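Local coordinates for putative Lipoprotein (PDB 3U24) that is of unknown function but is a putative lipoprotein that binds zinc and calcium ions and belongs to a family grouped with the metallopeptidases, at residues S120-I131 with V145-Y156. Numbering follows the deposited sequence.
Sequences SYNVAGGFAQII and VLARMENIPAYY. With EDO (1,2-ethanediol), chain Y; EDO (1,2-ethanediol), chain P; EDO (1,2-ethanediol), chain S.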
# COMPACT_ATOMS: atom_id res chain seq x y z
N SER A 120 3.16 17.10 -3.33
CA SER A 120 2.13 16.71 -4.30
C SER A 120 2.28 17.43 -5.70
O SER A 120 1.63 17.04 -6.67
CB SER A 120 0.74 16.88 -3.68
OG SER A 120 0.51 18.20 -3.22
N TYR A 121 3.20 18.40 -5.81
CA TYR A 121 3.49 19.06 -7.06
C TYR A 121 4.82 18.60 -7.63
O TYR A 121 5.91 19.02 -7.20
CB TYR A 121 3.48 20.56 -6.86
CG TYR A 121 2.18 21.05 -6.28
CD1 TYR A 121 1.10 21.30 -7.10
CD2 TYR A 121 2.01 21.22 -4.92
CE1 TYR A 121 -0.09 21.73 -6.59
CE2 TYR A 121 0.83 21.66 -4.40
CZ TYR A 121 -0.22 21.94 -5.25
OH TYR A 121 -1.44 22.39 -4.79
N ASN A 122 4.74 17.72 -8.61
CA ASN A 122 5.93 17.14 -9.26
C ASN A 122 5.52 16.51 -10.59
O ASN A 122 4.68 15.61 -10.62
CB ASN A 122 6.57 16.07 -8.35
CG ASN A 122 7.94 15.57 -8.85
OD1 ASN A 122 8.32 15.73 -10.04
ND2 ASN A 122 8.70 14.95 -7.92
N VAL A 123 6.08 16.99 -11.69
CA VAL A 123 5.67 16.44 -13.01
C VAL A 123 6.36 15.09 -13.37
O VAL A 123 5.95 14.42 -14.31
CB VAL A 123 5.88 17.47 -14.14
CG1 VAL A 123 5.14 18.76 -13.80
CG2 VAL A 123 7.38 17.74 -14.35
N ALA A 124 7.37 14.70 -12.61
CA ALA A 124 8.28 13.62 -13.03
C ALA A 124 7.53 12.30 -13.25
O ALA A 124 7.72 11.64 -14.30
CB ALA A 124 9.42 13.45 -12.00
N GLY A 125 6.65 11.98 -12.31
CA GLY A 125 5.87 10.76 -12.29
C GLY A 125 5.10 10.48 -13.57
O GLY A 125 5.17 9.37 -14.14
N GLY A 126 4.37 11.46 -14.05
CA GLY A 126 3.58 11.28 -15.27
C GLY A 126 4.47 11.05 -16.50
O GLY A 126 4.18 10.22 -17.37
N PHE A 127 5.59 11.78 -16.54
CA PHE A 127 6.53 11.64 -17.62
C PHE A 127 7.20 10.28 -17.58
O PHE A 127 7.33 9.66 -18.62
CB PHE A 127 7.56 12.78 -17.62
CG PHE A 127 7.03 14.06 -18.22
CD1 PHE A 127 7.11 14.27 -19.58
CD2 PHE A 127 6.45 15.03 -17.43
CE1 PHE A 127 6.63 15.44 -20.14
CE2 PHE A 127 5.98 16.21 -17.98
CZ PHE A 127 6.06 16.41 -19.33
N ALA A 128 7.59 9.79 -16.40
CA ALA A 128 8.24 8.47 -16.29
C ALA A 128 7.30 7.37 -16.76
O ALA A 128 7.73 6.46 -17.45
CB ALA A 128 8.75 8.21 -14.85
N GLN A 129 6.01 7.46 -16.42
CA GLN A 129 5.04 6.46 -16.88
C GLN A 129 4.94 6.42 -18.39
O GLN A 129 4.66 5.37 -18.94
CB GLN A 129 3.61 6.70 -16.42
CG GLN A 129 3.37 6.62 -14.93
CD GLN A 129 3.47 5.22 -14.35
OE1 GLN A 129 2.76 4.29 -14.77
NE2 GLN A 129 4.30 5.08 -13.34
N ILE A 130 5.04 7.56 -19.06
CA ILE A 130 4.96 7.55 -20.52
C ILE A 130 6.27 6.97 -21.09
O ILE A 130 6.23 6.04 -21.87
CB ILE A 130 4.71 8.96 -21.08
CG1 ILE A 130 3.28 9.43 -20.71
CG2 ILE A 130 4.87 8.97 -22.58
CD1 ILE A 130 3.07 10.95 -20.61
N ILE A 131 7.40 7.47 -20.62
CA ILE A 131 8.70 7.19 -21.22
C ILE A 131 9.15 5.74 -21.00
O ILE A 131 9.67 5.09 -21.91
CB ILE A 131 9.78 8.15 -20.64
CG1 ILE A 131 9.48 9.61 -21.07
CG2 ILE A 131 11.20 7.75 -21.09
CD1 ILE A 131 10.22 10.68 -20.25
N VAL A 145 5.18 13.22 -24.78
CA VAL A 145 6.08 13.99 -23.94
C VAL A 145 6.27 15.43 -24.52
O VAL A 145 6.25 16.43 -23.78
CB VAL A 145 7.45 13.29 -23.86
CG1 VAL A 145 8.48 14.21 -23.22
CG2 VAL A 145 7.30 11.99 -23.10
N LEU A 146 6.43 15.50 -25.85
CA LEU A 146 6.55 16.80 -26.51
C LEU A 146 5.38 17.72 -26.08
O LEU A 146 5.63 18.81 -25.61
CB LEU A 146 6.66 16.66 -28.04
CG LEU A 146 6.79 17.90 -28.94
CD1 LEU A 146 8.02 18.71 -28.54
CD2 LEU A 146 6.87 17.46 -30.39
N ALA A 147 4.14 17.21 -26.15
CA ALA A 147 2.95 17.99 -25.82
C ALA A 147 2.84 18.23 -24.32
O ALA A 147 2.47 19.33 -23.87
CB ALA A 147 1.65 17.31 -26.38
N ARG A 148 3.18 17.22 -23.53
CA ARG A 148 3.04 17.33 -22.08
C ARG A 148 3.99 18.36 -21.44
O ARG A 148 3.72 18.88 -20.35
CB ARG A 148 3.19 15.93 -21.45
CG ARG A 148 2.76 15.78 -19.99
CD ARG A 148 3.10 14.39 -19.42
NE ARG A 148 2.55 14.22 -18.09
CZ ARG A 148 1.31 13.81 -17.85
NH1 ARG A 148 0.49 13.46 -18.87
NH2 ARG A 148 0.87 13.72 -16.60
N MSE A 149 5.12 18.61 -22.09
CA MSE A 149 6.07 19.63 -21.61
C MSE A 149 5.56 21.09 -21.70
O MSE A 149 6.03 21.95 -20.92
CB MSE A 149 7.43 19.50 -22.32
CG MSE A 149 8.24 18.29 -21.89
SE MSE A 149 10.06 18.34 -22.62
CE MSE A 149 9.58 18.33 -24.53
N GLU A 150 4.60 21.35 -22.60
CA GLU A 150 4.10 22.71 -22.89
C GLU A 150 3.85 23.47 -21.63
O GLU A 150 4.40 24.55 -21.45
CB GLU A 150 2.77 22.70 -23.66
CG GLU A 150 2.87 22.73 -25.19
CD GLU A 150 1.53 22.46 -25.92
OE1 GLU A 150 1.06 21.26 -25.93
OE2 GLU A 150 0.97 23.44 -26.50
N ASN A 151 3.06 22.88 -20.74
CA ASN A 151 2.60 23.56 -19.51
C ASN A 151 3.37 23.31 -18.22
O ASN A 151 2.88 23.62 -17.14
CB ASN A 151 1.09 23.35 -19.35
CG ASN A 151 0.31 24.10 -20.42
OD1 ASN A 151 0.66 25.25 -20.73
ND2 ASN A 151 -0.62 23.45 -21.08
N ILE A 152 4.59 22.85 -18.32
CA ILE A 152 5.39 22.67 -17.12
C ILE A 152 5.60 23.98 -16.33
O ILE A 152 5.51 23.94 -15.10
CB ILE A 152 6.74 21.94 -17.39
CG1 ILE A 152 6.45 20.47 -17.68
CG2 ILE A 152 7.72 22.11 -16.23
CD1 ILE A 152 7.61 19.63 -18.17
N PRO A 153 5.90 25.11 -17.00
CA PRO A 153 6.05 26.37 -16.20
C PRO A 153 4.77 26.70 -15.47
O PRO A 153 4.77 27.08 -14.29
CB PRO A 153 6.35 27.42 -17.26
CG PRO A 153 7.17 26.64 -18.25
CD PRO A 153 6.49 25.28 -18.34
N ALA A 154 3.66 26.52 -16.17
CA ALA A 154 2.33 26.83 -15.57
C ALA A 154 2.01 25.95 -14.38
O ALA A 154 1.42 26.37 -13.42
CB ALA A 154 1.23 26.71 -16.60
N TYR A 155 2.38 24.68 -14.50
CA TYR A 155 2.16 23.70 -13.45
C TYR A 155 2.84 24.17 -12.18
O TYR A 155 2.23 24.16 -11.16
CB TYR A 155 2.72 22.34 -13.89
CG TYR A 155 2.58 21.24 -12.88
CD1 TYR A 155 3.51 21.10 -11.86
CD2 TYR A 155 1.52 20.37 -12.93
CE1 TYR A 155 3.38 20.07 -10.91
CE2 TYR A 155 1.36 19.32 -11.98
CZ TYR A 155 2.30 19.19 -10.98
OH TYR A 155 2.17 18.17 -10.04
N TYR A 156 4.11 24.56 -12.24
CA TYR A 156 4.81 24.97 -11.04
C TYR A 156 4.43 26.39 -10.55
O TYR A 156 4.46 26.63 -9.34
CB TYR A 156 6.33 24.78 -11.20
CG TYR A 156 6.79 23.32 -11.22
CD1 TYR A 156 6.78 22.57 -10.07
CD2 TYR A 156 7.23 22.71 -12.39
CE1 TYR A 156 7.17 21.24 -10.07
CE2 TYR A 156 7.64 21.37 -12.41
CZ TYR A 156 7.58 20.64 -11.23
OH TYR A 156 8.01 19.34 -11.18
C1 EDO Y . 2.46 27.51 -21.65
O1 EDO Y . 3.62 26.77 -22.10
C2 EDO Y . 2.37 27.76 -20.13
O2 EDO Y . 3.38 27.10 -19.32
C1 EDO P . 1.96 13.54 -12.21
O1 EDO P . 3.40 13.62 -12.22
C2 EDO P . 1.28 14.89 -12.52
O2 EDO P . 1.42 15.16 -13.92
C1 EDO S . 1.86 13.41 -7.73
O1 EDO S . 2.24 14.31 -8.78
C2 EDO S . 2.78 13.55 -6.51
O2 EDO S . 4.14 13.13 -6.77
O HOH W 1 3.55 14.80 -15.54
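Phe127 lies against the extended side chain of Arg148, whose CD sits over the centre of the ring in a CH-pi contact, 3.6 Å from the centroid. The flat phenylalanine suits this place because its edge meets Val145 O and Met149 N, while Ile152 CD1 also touches the ring; Phe127 CE1 comes to 3.8 Å from Val145 CG1. With CG anti to the backbone N (chi1 -167°), Arg148 runs along the ring and carries its guanidinium past Gly126, where a CB would collide with NH2, to Thr42 and the carbonyl of Asp53. At the other end two tyrosine hydroxyls receive the amides leading into helix 124-131: Asn122 N bonds Tyr155 OH at 3.0 Å, and Val123 N bonds Tyr156 OH, which also bonds Asn178, almost straight (169°). Val123 CG1 packs over the Tyr155 ring, 3.6 Å from its centroid. A leucine in place of Tyr155 would probably leave Asn122 N without this acceptor and Val123 without its aromatic face. Between these tight ends the packing gives way to solvent: a water accepts from Arg148 NE at 2.8 Å and donates to Val123 O, and an ethanediol, probably from the crystallisation liquor, links Gly126 N with Arg148 NH2. Apolar surfaces thus join the helices, while tyrosine hydroxyls, Asn122 OD1 (capping Ala124 N) and water serve the helix start, Arg148 acting through water and ethanediol.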